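Local coordinates for putative NAD-dependent epimerase/dehydratase (Bacillus halodurans, PDB 3E8X), which binds NADP and is probably an NAD(P)-dependent epimerase or dehydratase of the short-chain dehydrogenase/reductase type, its substrate unknown, at residues A[74-78]-A[110-114]; A[90-94]-A[106-111]; A[129-135]-A[147-152]; A[164-170]-A[214-220]. All coordinates share one frame; numbering follows the deposited sequence.

Interaction 1: residues A[74-78]-A[110-114]; sequences LEEDF and GAIKT. With NAP (NADP nicotinamide-adenine-dinucleotide phosphate), chain B.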
# COMPACT_ATOMS: atom_id res chain seq x y z
N LEU A 74 2.15 -16.90 1.42
CA LEU A 74 1.88 -15.64 0.69
C LEU A 74 3.15 -14.90 0.19
O LEU A 74 3.05 -14.01 -0.65
CB LEU A 74 1.03 -14.68 1.55
CG LEU A 74 -0.45 -15.04 1.81
CD1 LEU A 74 -1.05 -14.13 2.95
CD2 LEU A 74 -1.24 -14.95 0.49
N GLU A 75 4.31 -15.25 0.75
CA GLU A 75 5.56 -14.66 0.37
C GLU A 75 6.27 -15.43 -0.75
O GLU A 75 7.27 -14.96 -1.27
CB GLU A 75 6.47 -14.54 1.60
CG GLU A 75 5.87 -13.65 2.68
CD GLU A 75 6.83 -13.34 3.80
OE1 GLU A 75 6.98 -14.20 4.68
OE2 GLU A 75 7.40 -12.22 3.81
N GLU A 76 5.73 -16.59 -1.14
CA GLU A 76 6.28 -17.39 -2.21
C GLU A 76 5.23 -17.53 -3.29
O GLU A 76 4.21 -16.85 -3.26
CB GLU A 76 6.71 -18.74 -1.63
CG GLU A 76 7.85 -18.56 -0.62
CD GLU A 76 8.25 -19.81 0.13
OE1 GLU A 76 7.56 -20.85 0.02
OE2 GLU A 76 9.27 -19.71 0.85
N ASP A 77 5.46 -18.38 -4.28
CA ASP A 77 4.46 -18.67 -5.31
C ASP A 77 3.36 -19.55 -4.70
O ASP A 77 3.59 -20.70 -4.36
CB ASP A 77 5.13 -19.38 -6.49
CG ASP A 77 4.23 -19.51 -7.69
OD1 ASP A 77 2.99 -19.45 -7.57
OD2 ASP A 77 4.80 -19.71 -8.79
N PHE A 78 2.17 -19.01 -4.54
CA PHE A 78 1.09 -19.77 -3.92
C PHE A 78 -0.09 -20.05 -4.88
O PHE A 78 -1.19 -20.41 -4.43
CB PHE A 78 0.59 -19.07 -2.65
CG PHE A 78 0.10 -17.66 -2.87
CD1 PHE A 78 -1.22 -17.42 -3.15
CD2 PHE A 78 0.96 -16.59 -2.80
CE1 PHE A 78 -1.67 -16.12 -3.38
CE2 PHE A 78 0.52 -15.32 -3.01
CZ PHE A 78 -0.79 -15.08 -3.29
N GLY A 110 0.35 -9.26 0.36
CA GLY A 110 -0.26 -10.61 0.28
C GLY A 110 -1.70 -10.61 -0.20
O GLY A 110 -2.09 -11.43 -1.03
N ALA A 111 -2.50 -9.68 0.32
CA ALA A 111 -3.89 -9.50 -0.08
C ALA A 111 -3.98 -9.09 -1.51
O ALA A 111 -4.80 -9.63 -2.26
CB ALA A 111 -4.62 -8.48 0.85
N ILE A 112 -3.14 -8.14 -1.91
CA ILE A 112 -3.07 -7.68 -3.30
C ILE A 112 -2.77 -8.82 -4.27
O ILE A 112 -3.44 -8.96 -5.30
CB ILE A 112 -2.07 -6.51 -3.50
CG1 ILE A 112 -2.62 -5.23 -2.81
CG2 ILE A 112 -1.73 -6.37 -5.02
CD1 ILE A 112 -1.64 -3.97 -2.82
N LYS A 113 -1.79 -9.65 -3.95
CA LYS A 113 -1.51 -10.82 -4.76
C LYS A 113 -2.65 -11.85 -4.75
O LYS A 113 -2.84 -12.52 -5.76
CB LYS A 113 -0.17 -11.45 -4.36
CG LYS A 113 1.10 -10.52 -4.56
CD LYS A 113 2.42 -11.20 -4.27
CE LYS A 113 2.64 -11.46 -2.76
NZ LYS A 113 3.96 -12.11 -2.41
N THR A 114 -3.40 -12.01 -3.65
CA THR A 114 -4.51 -12.98 -3.59
C THR A 114 -5.65 -12.55 -4.50
O THR A 114 -6.30 -13.37 -5.15
CB THR A 114 -5.09 -13.18 -2.14
OG1 THR A 114 -5.71 -11.96 -1.67
CG2 THR A 114 -4.02 -13.64 -1.19
PA NAP B . -4.35 -14.44 13.64
O1A NAP B . -3.03 -13.68 13.78
O2A NAP B . -4.77 -15.42 14.70
O5B NAP B . -4.32 -15.10 12.16
C5B NAP B . -3.35 -14.78 11.15
C4B NAP B . -2.92 -15.99 10.32
O4B NAP B . -2.15 -15.49 9.22
C3B NAP B . -2.02 -17.02 11.05
O3B NAP B . -2.56 -18.36 11.08
C2B NAP B . -0.73 -17.04 10.25
O2B NAP B . -0.08 -18.33 10.11
C1B NAP B . -1.21 -16.51 8.90
N9A NAP B . -0.05 -16.07 8.09
C8A NAP B . 0.93 -15.24 8.48
N7A NAP B . 1.83 -15.13 7.48
C5A NAP B . 1.39 -15.89 6.46
C6A NAP B . 1.88 -16.18 5.18
N6A NAP B . 3.03 -15.62 4.75
N1A NAP B . 1.22 -17.03 4.36
C2A NAP B . 0.08 -17.59 4.78
N3A NAP B . -0.42 -17.35 6.01
C4A NAP B . 0.21 -16.50 6.86
O3 NAP B . -5.53 -13.31 13.50
PN NAP B . -7.10 -13.43 13.92
O1N NAP B . -7.19 -13.02 15.37
O2N NAP B . -7.60 -14.72 13.32
O5D NAP B . -7.80 -12.17 13.21
C5D NAP B . -8.11 -12.19 11.83
C4D NAP B . -7.80 -10.81 11.27
O4D NAP B . -8.63 -9.81 11.87
C3D NAP B . -6.37 -10.39 11.56
O3D NAP B . -5.51 -10.94 10.55
C2D NAP B . -6.44 -8.87 11.69
O2D NAP B . -5.91 -8.20 10.56
C1D NAP B . -7.94 -8.54 11.81
N1N NAP B . -8.34 -7.67 12.96
C2N NAP B . -7.84 -7.84 14.21
C3N NAP B . -8.26 -7.00 15.26
C7N NAP B . -7.77 -7.17 16.68
O7N NAP B . -8.42 -6.64 17.60
N7N NAP B . -6.69 -7.93 16.90
C4N NAP B . -9.20 -5.99 15.00
C5N NAP B . -9.69 -5.85 13.72
C6N NAP B . -9.25 -6.70 12.72
P2B NAP B . 0.65 -19.16 11.31
O1X NAP B . -0.42 -19.99 11.96
O2X NAP B . 1.68 -20.02 10.58
O3X NAP B . 1.19 -18.08 12.22
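A turn in the K113 side chain at its third torsion (chi3 -72°), with the rest of the chain beyond CG extended, carries its ammonium over to the backbone of L74, while F78, its CG set between backbone N and carbonyl carbon (chi1 58°), swings its ring toward the same helix. K113 NZ donates to L74 O at 2.7 Å, lying in the carbonyl plane with a C=O...N angle of 156°. Nearer the backbone the aliphatic root of the lysine is used as well: K113 CB meets the edge of the F78 ring at CZ, 3.8 Å away. L74 CD2 lies over one face of the F78 ring, offset toward the rim, and in one of the two conformers of T114 it touches the CG2 methyl of that residue. In this Rossmann-type fold the loop after strand 68-71 borders the adenine pocket, and here it is fastened to helix 100-121. The other branch of L74, CD1, and its CG rest against the adenine, and L74 N approaches N1A of NADP to 3.1 Å. In the same conformer T114 OG1 turns back to A111 O. The carboxylate of E75 forms a salt bridge with K102 of the same helix.

Interaction 2: residues A[90-94]-A[106-111]; sequences FAAGS and IDLWGA. With NAP (NADP nicotinamide-adenine-dinucleotide phosphate), chain B.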
# COMPACT_ATOMS: atom_id res chain seq x y z
N PHE A 90 -9.94 -13.93 2.57
CA PHE A 90 -8.63 -13.48 3.03
C PHE A 90 -8.72 -13.17 4.54
O PHE A 90 -9.27 -12.12 4.96
CB PHE A 90 -8.13 -12.27 2.23
CG PHE A 90 -6.68 -11.92 2.52
CD1 PHE A 90 -5.65 -12.57 1.88
CD2 PHE A 90 -6.36 -11.02 3.53
CE1 PHE A 90 -4.32 -12.26 2.17
CE2 PHE A 90 -5.04 -10.72 3.82
CZ PHE A 90 -4.03 -11.35 3.16
N ALA A 91 -8.21 -14.11 5.34
CA ALA A 91 -8.21 -14.01 6.78
C ALA A 91 -6.77 -14.01 7.36
O ALA A 91 -6.58 -14.32 8.53
CB ALA A 91 -9.07 -15.16 7.41
N ALA A 92 -5.77 -13.66 6.54
CA ALA A 92 -4.36 -13.69 6.94
C ALA A 92 -3.93 -12.36 7.53
O ALA A 92 -4.53 -11.31 7.32
CB ALA A 92 -3.46 -14.05 5.74
N GLY A 93 -2.84 -12.41 8.27
CA GLY A 93 -2.32 -11.23 8.93
C GLY A 93 -1.00 -11.59 9.56
O GLY A 93 -0.79 -12.73 10.01
N SER A 94 -0.10 -10.61 9.61
CA SER A 94 1.21 -10.80 10.22
C SER A 94 1.15 -10.97 11.78
O SER A 94 1.97 -11.68 12.39
CB SER A 94 2.10 -9.61 9.84
OG SER A 94 1.66 -8.42 10.44
N ILE A 106 2.36 -9.07 4.27
CA ILE A 106 1.23 -10.01 4.42
C ILE A 106 -0.11 -9.29 4.27
O ILE A 106 -0.85 -9.52 3.31
CB ILE A 106 1.31 -10.79 5.76
CG1 ILE A 106 2.68 -11.48 5.88
CG2 ILE A 106 0.15 -11.81 5.92
CD1 ILE A 106 2.97 -12.53 4.85
N ASP A 107 -0.42 -8.39 5.19
CA ASP A 107 -1.74 -7.79 5.23
C ASP A 107 -2.05 -7.00 3.96
O ASP A 107 -3.22 -6.92 3.55
CB ASP A 107 -1.92 -6.89 6.49
CG ASP A 107 -1.58 -7.60 7.79
OD1 ASP A 107 -2.41 -7.62 8.71
OD2 ASP A 107 -0.47 -8.18 7.89
N LEU A 108 -1.03 -6.36 3.37
CA LEU A 108 -1.26 -5.49 2.22
C LEU A 108 -0.88 -6.21 0.92
O LEU A 108 -1.75 -6.50 0.06
CB LEU A 108 -0.50 -4.18 2.37
CG LEU A 108 -0.54 -3.18 1.18
CD1 LEU A 108 -1.97 -2.96 0.64
CD2 LEU A 108 0.11 -1.81 1.51
N TRP A 109 0.42 -6.50 0.77
CA TRP A 109 0.96 -7.04 -0.46
C TRP A 109 0.41 -8.44 -0.69
O TRP A 109 -0.01 -8.74 -1.79
CB TRP A 109 2.48 -7.00 -0.41
CG TRP A 109 3.22 -7.47 -1.60
CD1 TRP A 109 4.14 -8.47 -1.63
CD2 TRP A 109 3.18 -6.93 -2.93
NE1 TRP A 109 4.67 -8.58 -2.89
CE2 TRP A 109 4.09 -7.65 -3.71
CE3 TRP A 109 2.47 -5.89 -3.53
CZ2 TRP A 109 4.33 -7.37 -5.07
CZ3 TRP A 109 2.71 -5.60 -4.88
CH2 TRP A 109 3.63 -6.36 -5.63
N GLY A 110 0.35 -9.26 0.36
CA GLY A 110 -0.26 -10.61 0.28
C GLY A 110 -1.70 -10.61 -0.20
O GLY A 110 -2.09 -11.43 -1.03
N ALA A 111 -2.50 -9.68 0.32
CA ALA A 111 -3.89 -9.50 -0.08
C ALA A 111 -3.98 -9.09 -1.51
O ALA A 111 -4.80 -9.63 -2.26
CB ALA A 111 -4.62 -8.48 0.85
PA NAP B . -4.35 -14.44 13.64
O1A NAP B . -3.03 -13.68 13.78
O2A NAP B . -4.77 -15.42 14.70
O5B NAP B . -4.32 -15.10 12.16
C5B NAP B . -3.35 -14.78 11.15
C4B NAP B . -2.92 -15.99 10.32
O4B NAP B . -2.15 -15.49 9.22
C3B NAP B . -2.02 -17.02 11.05
O3B NAP B . -2.56 -18.36 11.08
C2B NAP B . -0.73 -17.04 10.25
O2B NAP B . -0.08 -18.33 10.11
C1B NAP B . -1.21 -16.51 8.90
N9A NAP B . -0.05 -16.07 8.09
C8A NAP B . 0.93 -15.24 8.48
N7A NAP B . 1.83 -15.13 7.48
C5A NAP B . 1.39 -15.89 6.46
C6A NAP B . 1.88 -16.18 5.18
N6A NAP B . 3.03 -15.62 4.75
N1A NAP B . 1.22 -17.03 4.36
C2A NAP B . 0.08 -17.59 4.78
N3A NAP B . -0.42 -17.35 6.01
C4A NAP B . 0.21 -16.50 6.86
O3 NAP B . -5.53 -13.31 13.50
PN NAP B . -7.10 -13.43 13.92
O1N NAP B . -7.19 -13.02 15.37
O2N NAP B . -7.60 -14.72 13.32
O5D NAP B . -7.80 -12.17 13.21
C5D NAP B . -8.11 -12.19 11.83
C4D NAP B . -7.80 -10.81 11.27
O4D NAP B . -8.63 -9.81 11.87
C3D NAP B . -6.37 -10.39 11.56
O3D NAP B . -5.51 -10.94 10.55
C2D NAP B . -6.44 -8.87 11.69
O2D NAP B . -5.91 -8.20 10.56
C1D NAP B . -7.94 -8.54 11.81
N1N NAP B . -8.34 -7.67 12.96
C2N NAP B . -7.84 -7.84 14.21
C3N NAP B . -8.26 -7.00 15.26
C7N NAP B . -7.77 -7.17 16.68
O7N NAP B . -8.42 -6.64 17.60
N7N NAP B . -6.69 -7.93 16.90
C4N NAP B . -9.20 -5.99 15.00
C5N NAP B . -9.69 -5.85 13.72
C6N NAP B . -9.25 -6.70 12.72
P2B NAP B . 0.65 -19.16 11.31
O1X NAP B . -0.42 -19.99 11.96
O2X NAP B . 1.68 -20.02 10.58
O3X NAP B . 1.19 -18.08 12.22
O HOH W 1 -4.67 -8.97 8.27
O HOH W 2 -1.44 -7.92 11.27
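S94 N donates to D107 OD2 at 3.0 Å, a fairly straight bond (161°) that meets the carboxylate on its syn side, 24° out of plane. The other oxygen, D107 OD1, is met by two waters; one of them also reaches A92 O and both hydroxyls of the nicotinamide ribose, O2D and O3D, the other S94 OG. G93 N donates to O4B of the adenosine ribose at 3.3 Å, and a side chain on G93 would collide with O3D. I106 CG2 packs on the G93 backbone and CD1 against the adenine amino group N6A. This is the Rossmann-type turn from strand 87-90 into the cofactor cleft. With D107 cut back to alanine, S94 N would probably lose its acceptor and the water bound to the nicotinamide-ribose hydroxyls would be less firmly held. Farther out, F90 turns its ring away from its own N (chi1 -171°), which lays it against the helix: A111 CB sits over the face in a CH-pi contact, 3.8 Å from the centroid, and I106 O lies at the edge, 3.7 Å from F90 CZ.

Interaction 3: residues A[129-135]-A[147-152]; sequences VSSVGTV and YLVAKR. With NAP (NADP nicotinamide-adenine-dinucleotide phosphate), chain B.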
# COMPACT_ATOMS: atom_id res chain seq x y z
N VAL A 129 -11.48 -9.96 5.20
CA VAL A 129 -11.54 -9.67 6.64
C VAL A 129 -10.61 -8.50 6.87
O VAL A 129 -9.41 -8.63 6.85
CB VAL A 129 -11.16 -10.89 7.51
CG1 VAL A 129 -11.30 -10.58 8.98
CG2 VAL A 129 -12.01 -12.10 7.09
N SER A 130 -11.22 -7.36 7.09
CA SER A 130 -10.54 -6.12 7.27
C SER A 130 -10.64 -5.70 8.74
O SER A 130 -10.45 -6.51 9.65
CB SER A 130 -11.17 -5.09 6.32
OG SER A 130 -10.47 -3.89 6.35
N SER A 131 -10.85 -4.41 8.99
CA SER A 131 -10.90 -3.84 10.34
C SER A 131 -11.62 -2.49 10.32
O SER A 131 -11.56 -1.77 9.33
CB SER A 131 -9.46 -3.66 10.89
OG SER A 131 -9.38 -3.15 12.22
N VAL A 132 -12.31 -2.15 11.42
CA VAL A 132 -12.64 -0.73 11.69
C VAL A 132 -11.32 0.05 11.88
O VAL A 132 -10.24 -0.53 12.17
CB VAL A 132 -13.53 -0.54 12.98
CG1 VAL A 132 -14.82 -1.34 12.86
CG2 VAL A 132 -12.74 -0.93 14.25
N GLY A 133 -11.40 1.36 11.71
CA GLY A 133 -10.21 2.19 11.73
C GLY A 133 -9.72 2.55 10.33
O GLY A 133 -8.79 3.34 10.17
N THR A 134 -10.32 1.95 9.31
CA THR A 134 -9.80 2.01 7.95
C THR A 134 -10.42 3.15 7.15
O THR A 134 -9.84 3.60 6.20
CB THR A 134 -9.99 0.68 7.22
OG1 THR A 134 -11.34 0.24 7.44
CG2 THR A 134 -9.00 -0.34 7.73
N VAL A 135 -11.59 3.62 7.55
CA VAL A 135 -12.21 4.78 6.87
C VAL A 135 -11.35 6.03 7.04
O VAL A 135 -11.22 6.86 6.12
CB VAL A 135 -13.67 5.01 7.37
CG1 VAL A 135 -14.19 6.34 6.90
CG2 VAL A 135 -14.58 3.88 6.86
N TYR A 147 -0.91 -0.31 10.49
CA TYR A 147 -1.78 -1.45 10.28
C TYR A 147 -3.08 -1.02 9.57
O TYR A 147 -3.48 -1.63 8.56
CB TYR A 147 -2.06 -2.17 11.62
CG TYR A 147 -3.18 -3.16 11.53
CD1 TYR A 147 -2.98 -4.44 10.97
CD2 TYR A 147 -4.47 -2.80 11.95
CE1 TYR A 147 -4.03 -5.34 10.87
CE2 TYR A 147 -5.52 -3.69 11.86
CZ TYR A 147 -5.31 -4.97 11.33
OH TYR A 147 -6.38 -5.85 11.26
N LEU A 148 -3.70 0.03 10.08
CA LEU A 148 -4.92 0.59 9.51
C LEU A 148 -4.79 1.05 8.06
O LEU A 148 -5.73 0.88 7.23
CB LEU A 148 -5.44 1.75 10.40
CG LEU A 148 -5.82 1.45 11.86
CD1 LEU A 148 -6.26 2.72 12.62
CD2 LEU A 148 -6.87 0.34 11.95
N VAL A 149 -3.67 1.67 7.73
CA VAL A 149 -3.33 2.01 6.32
C VAL A 149 -3.16 0.73 5.49
O VAL A 149 -3.68 0.64 4.39
CB VAL A 149 -2.05 2.88 6.25
CG1 VAL A 149 -1.44 2.92 4.82
CG2 VAL A 149 -2.32 4.28 6.83
N ALA A 150 -2.43 -0.27 6.01
CA ALA A 150 -2.26 -1.50 5.24
C ALA A 150 -3.61 -2.13 4.88
O ALA A 150 -3.87 -2.43 3.73
CB ALA A 150 -1.34 -2.46 5.96
N LYS A 151 -4.52 -2.23 5.86
CA LYS A 151 -5.87 -2.80 5.68
C LYS A 151 -6.73 -1.99 4.71
O LYS A 151 -7.33 -2.55 3.81
CB LYS A 151 -6.57 -2.93 7.03
CG LYS A 151 -5.80 -3.80 8.03
CD LYS A 151 -5.58 -5.22 7.54
CE LYS A 151 -6.85 -6.08 7.59
NZ LYS A 151 -6.74 -7.41 6.86
N ARG A 152 -6.70 -0.68 4.90
CA ARG A 152 -7.37 0.25 4.02
C ARG A 152 -6.96 0.12 2.57
O ARG A 152 -7.83 0.10 1.67
CB ARG A 152 -7.14 1.68 4.51
CG ARG A 152 -7.50 2.81 3.51
CD ARG A 152 -8.96 2.86 3.07
NE ARG A 152 -9.20 4.07 2.28
CZ ARG A 152 -9.40 5.29 2.78
NH1 ARG A 152 -9.51 5.49 4.08
NH2 ARG A 152 -9.54 6.32 1.96
PA NAP B . -4.35 -14.44 13.64
O1A NAP B . -3.03 -13.68 13.78
O2A NAP B . -4.77 -15.42 14.70
O5B NAP B . -4.32 -15.10 12.16
C5B NAP B . -3.35 -14.78 11.15
C4B NAP B . -2.92 -15.99 10.32
O4B NAP B . -2.15 -15.49 9.22
C3B NAP B . -2.02 -17.02 11.05
O3B NAP B . -2.56 -18.36 11.08
C2B NAP B . -0.73 -17.04 10.25
O2B NAP B . -0.08 -18.33 10.11
C1B NAP B . -1.21 -16.51 8.90
N9A NAP B . -0.05 -16.07 8.09
C8A NAP B . 0.93 -15.24 8.48
N7A NAP B . 1.83 -15.13 7.48
C5A NAP B . 1.39 -15.89 6.46
C6A NAP B . 1.88 -16.18 5.18
N6A NAP B . 3.03 -15.62 4.75
N1A NAP B . 1.22 -17.03 4.36
C2A NAP B . 0.08 -17.59 4.78
N3A NAP B . -0.42 -17.35 6.01
C4A NAP B . 0.21 -16.50 6.86
O3 NAP B . -5.53 -13.31 13.50
PN NAP B . -7.10 -13.43 13.92
O1N NAP B . -7.19 -13.02 15.37
O2N NAP B . -7.60 -14.72 13.32
O5D NAP B . -7.80 -12.17 13.21
C5D NAP B . -8.11 -12.19 11.83
C4D NAP B . -7.80 -10.81 11.27
O4D NAP B . -8.63 -9.81 11.87
C3D NAP B . -6.37 -10.39 11.56
O3D NAP B . -5.51 -10.94 10.55
C2D NAP B . -6.44 -8.87 11.69
O2D NAP B . -5.91 -8.20 10.56
C1D NAP B . -7.94 -8.54 11.81
N1N NAP B . -8.34 -7.67 12.96
C2N NAP B . -7.84 -7.84 14.21
C3N NAP B . -8.26 -7.00 15.26
C7N NAP B . -7.77 -7.17 16.68
O7N NAP B . -8.42 -6.64 17.60
N7N NAP B . -6.69 -7.93 16.90
C4N NAP B . -9.20 -5.99 15.00
C5N NAP B . -9.69 -5.85 13.72
C6N NAP B . -9.25 -6.70 12.72
P2B NAP B . 0.65 -19.16 11.31
O1X NAP B . -0.42 -19.99 11.96
O2X NAP B . 1.68 -20.02 10.58
O3X NAP B . 1.19 -18.08 12.22
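This is a polar, cofactor-lining contact between the loop that leaves strand 125-129 and helix 145-160, whose Y147 and K151 form the YxxxK pair of the short-chain dehydrogenase/reductase family. Y147 OH makes a very short hydrogen bond, 2.5 Å, to O2D of the nicotinamide ribose, which meets the ring edge in plane. S131 OG, set by its 2.8 Å bond to V132 O, comes to the same ring's edge and lies 3.1 Å from C5N of the nicotinamide. K151 CG lies over one face of Y147; bends at chi2 (-59°) and chi3 (-74°) then bring NZ to V129 O at 2.9 Å, in the carbonyl plane. L148 packs on the turn: CD2 touches V132 O and CD1 touches G133 O, and a side chain on G133 would clash with this leucine. T134 CG2 reaches K151 CB at 3.6 Å, while its OG1 donates to S131 O. T134 O lies at the edge of the R152 guanidinium, near its plane, and accepts from NH1 at 2.9 Å (159°); NH1 adds a weak bond to V135 O, and NE pairs with D156. Strand 164-174 backs the loop through backbone bonds from V168 and P170, and D107 of helix 100-121 lies against Y147 and K151.

Interaction 4: residues A[164-170]-A[214-220]; sequences DYTIVRP and IGKTFEV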
# COMPACT_ATOMS: atom_id res chain seq x y z
N ASP A 164 -16.56 -10.19 -7.13
CA ASP A 164 -17.82 -10.09 -6.41
C ASP A 164 -17.48 -10.11 -4.93
O ASP A 164 -17.51 -11.15 -4.29
CB ASP A 164 -18.72 -11.26 -6.76
CG ASP A 164 -19.34 -11.16 -8.13
OD1 ASP A 164 -19.36 -10.06 -8.74
OD2 ASP A 164 -19.83 -12.21 -8.58
N TYR A 165 -17.15 -8.94 -4.40
CA TYR A 165 -16.50 -8.86 -3.11
C TYR A 165 -17.49 -8.55 -2.01
O TYR A 165 -18.55 -8.01 -2.26
CB TYR A 165 -15.34 -7.83 -3.10
CG TYR A 165 -15.76 -6.37 -3.24
CD1 TYR A 165 -16.16 -5.63 -2.13
CD2 TYR A 165 -15.74 -5.72 -4.49
CE1 TYR A 165 -16.55 -4.30 -2.25
CE2 TYR A 165 -16.15 -4.37 -4.60
CZ TYR A 165 -16.52 -3.67 -3.48
OH TYR A 165 -16.93 -2.36 -3.57
N THR A 166 -17.10 -8.89 -0.79
CA THR A 166 -17.70 -8.30 0.43
C THR A 166 -16.53 -8.07 1.37
O THR A 166 -15.68 -8.96 1.54
CB THR A 166 -18.72 -9.27 1.12
OG1 THR A 166 -19.74 -9.64 0.19
CG2 THR A 166 -19.35 -8.57 2.34
N ILE A 167 -16.50 -6.87 1.95
CA ILE A 167 -15.52 -6.45 2.96
C ILE A 167 -16.21 -6.28 4.34
O ILE A 167 -17.16 -5.48 4.53
CB ILE A 167 -14.78 -5.10 2.62
CG1 ILE A 167 -14.04 -5.18 1.25
CG2 ILE A 167 -13.79 -4.72 3.71
CD1 ILE A 167 -13.76 -3.80 0.59
N VAL A 168 -15.72 -7.12 5.25
CA VAL A 168 -16.17 -7.20 6.66
C VAL A 168 -15.11 -6.52 7.51
O VAL A 168 -13.98 -6.97 7.55
CB VAL A 168 -16.36 -8.68 7.09
CG1 VAL A 168 -17.05 -8.79 8.47
CG2 VAL A 168 -17.17 -9.41 6.00
N ARG A 169 -15.50 -5.44 8.18
CA ARG A 169 -14.62 -4.69 9.07
C ARG A 169 -15.01 -4.90 10.53
O ARG A 169 -15.79 -4.12 11.08
CB ARG A 169 -14.67 -3.19 8.69
CG ARG A 169 -14.04 -2.93 7.34
CD ARG A 169 -14.30 -1.55 6.79
NE ARG A 169 -13.38 -1.29 5.69
CZ ARG A 169 -13.32 -0.17 4.99
NH1 ARG A 169 -14.13 0.83 5.22
NH2 ARG A 169 -12.39 -0.05 4.06
N PRO A 170 -14.49 -5.97 11.18
CA PRO A 170 -14.79 -6.11 12.59
C PRO A 170 -14.19 -5.00 13.44
O PRO A 170 -13.13 -4.45 13.10
CB PRO A 170 -14.18 -7.46 12.99
CG PRO A 170 -13.56 -8.02 11.80
CD PRO A 170 -13.62 -7.04 10.68
N ILE A 214 -22.88 -8.86 -2.29
CA ILE A 214 -21.83 -8.46 -3.25
C ILE A 214 -21.73 -6.94 -3.37
O ILE A 214 -22.76 -6.25 -3.47
CB ILE A 214 -22.02 -9.11 -4.63
CG1 ILE A 214 -21.79 -10.63 -4.54
CG2 ILE A 214 -21.12 -8.44 -5.71
CD1 ILE A 214 -22.36 -11.42 -5.77
N GLY A 215 -20.48 -6.43 -3.32
CA GLY A 215 -20.20 -4.99 -3.35
C GLY A 215 -20.38 -4.24 -2.05
O GLY A 215 -20.24 -3.01 -1.99
N LYS A 216 -20.65 -4.97 -0.98
CA LYS A 216 -20.89 -4.40 0.36
C LYS A 216 -19.65 -4.32 1.20
O LYS A 216 -18.89 -5.28 1.31
CB LYS A 216 -21.90 -5.26 1.13
CG LYS A 216 -23.24 -5.37 0.45
CD LYS A 216 -24.09 -4.17 0.59
CE LYS A 216 -25.38 -4.40 -0.23
NZ LYS A 216 -26.47 -3.57 0.35
N THR A 217 -19.43 -3.14 1.80
CA THR A 217 -18.42 -2.95 2.82
C THR A 217 -19.17 -2.53 4.09
O THR A 217 -19.94 -1.56 4.07
CB THR A 217 -17.37 -1.84 2.44
OG1 THR A 217 -16.73 -2.21 1.22
CG2 THR A 217 -16.32 -1.56 3.59
N PHE A 218 -18.92 -3.23 5.20
CA PHE A 218 -19.58 -2.87 6.46
C PHE A 218 -18.71 -3.16 7.66
O PHE A 218 -17.90 -4.09 7.66
CB PHE A 218 -21.00 -3.56 6.60
CG PHE A 218 -20.93 -5.05 6.73
CD1 PHE A 218 -20.92 -5.64 7.98
CD2 PHE A 218 -20.78 -5.85 5.61
CE1 PHE A 218 -20.80 -7.04 8.11
CE2 PHE A 218 -20.64 -7.22 5.73
CZ PHE A 218 -20.67 -7.82 6.97
N GLU A 219 -18.98 -2.39 8.71
CA GLU A 219 -18.37 -2.62 10.04
C GLU A 219 -19.32 -3.47 10.92
O GLU A 219 -20.53 -3.41 10.77
CB GLU A 219 -18.02 -1.28 10.70
CG GLU A 219 -17.01 -0.47 9.86
CD GLU A 219 -16.79 0.97 10.35
OE1 GLU A 219 -17.24 1.31 11.48
OE2 GLU A 219 -16.17 1.74 9.58
N VAL A 220 -18.74 -4.31 11.78
CA VAL A 220 -19.52 -5.26 12.58
C VAL A 220 -19.00 -5.34 14.02
O VAL A 220 -17.79 -5.51 14.23
CB VAL A 220 -19.68 -6.65 11.87
CG1 VAL A 220 -18.34 -7.38 11.62
CG2 VAL A 220 -20.74 -7.50 12.62
O HOH W 3 -18.11 -1.40 -1.02
O HOH W 4 -16.47 1.00 6.97
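Parallel strands 164-170 and 216-220 bond closely through their middle, whereas the end at Y165 and G215, where 214-215 is loop and G215 exposed, is water-bridged. I167 N donates to K216 O and I167 O accepts from F218 N, both at 2.9 Å; R169 repeats the pattern with F218 O and V220 N. On one face F218 CZ packs beside V168 CG2 (4.0 Å), T166 CG2 lies at the ring's edge, and V220 CG1 touches V168 CG1. Replacing F218 by an alanine is likely to open a gap beside V168 and T166 and uncover their methyl groups. The other face is mixed: T217 CG2 sits over the guanidinium of R169, 3.6 Å from CZ. One water joins R169 NH1 to E219 OE2; D155 and H187 supply further partners to these two side chains. At the looser end G215 N still donates to Y165 O at 2.7 Å, chi1 of 68° sets the Y165 ring over G215 CA in a CH-pi contact, and a water links Y165 OH, G215 O and T217 OG1. Helix 197-207 covers the F218 face, helix 145-160 lies against Y165, I167 and T217, and strand 125-129 continues the sheet beyond 164-170.

Overall arrangement
The four contacts follow one another along the cofactor-binding sheet. Interactions 1 and 2 share G110 and A111 on helix 100-121, their centres 8 Å apart, and border the adenosine half of NADP. Interaction 3 lies about 11 Å from interaction 2, centre to centre; strands 87-90 and 125-129 are neighbours in the sheet, and helices 100-121 and 145-160 meet there, so adenosine and nicotinamide sides come together. Interaction 4, its centre 12 Å from that of interaction 3, adds the next strand pair, and the loop of 129-135 pairs with strand 164-174. Along the chain interaction 4 comes last and joins 216-223, the last strand in the chain, to strand 164-174 of the same sheet, about 21 Å from interaction 1, centre to centre.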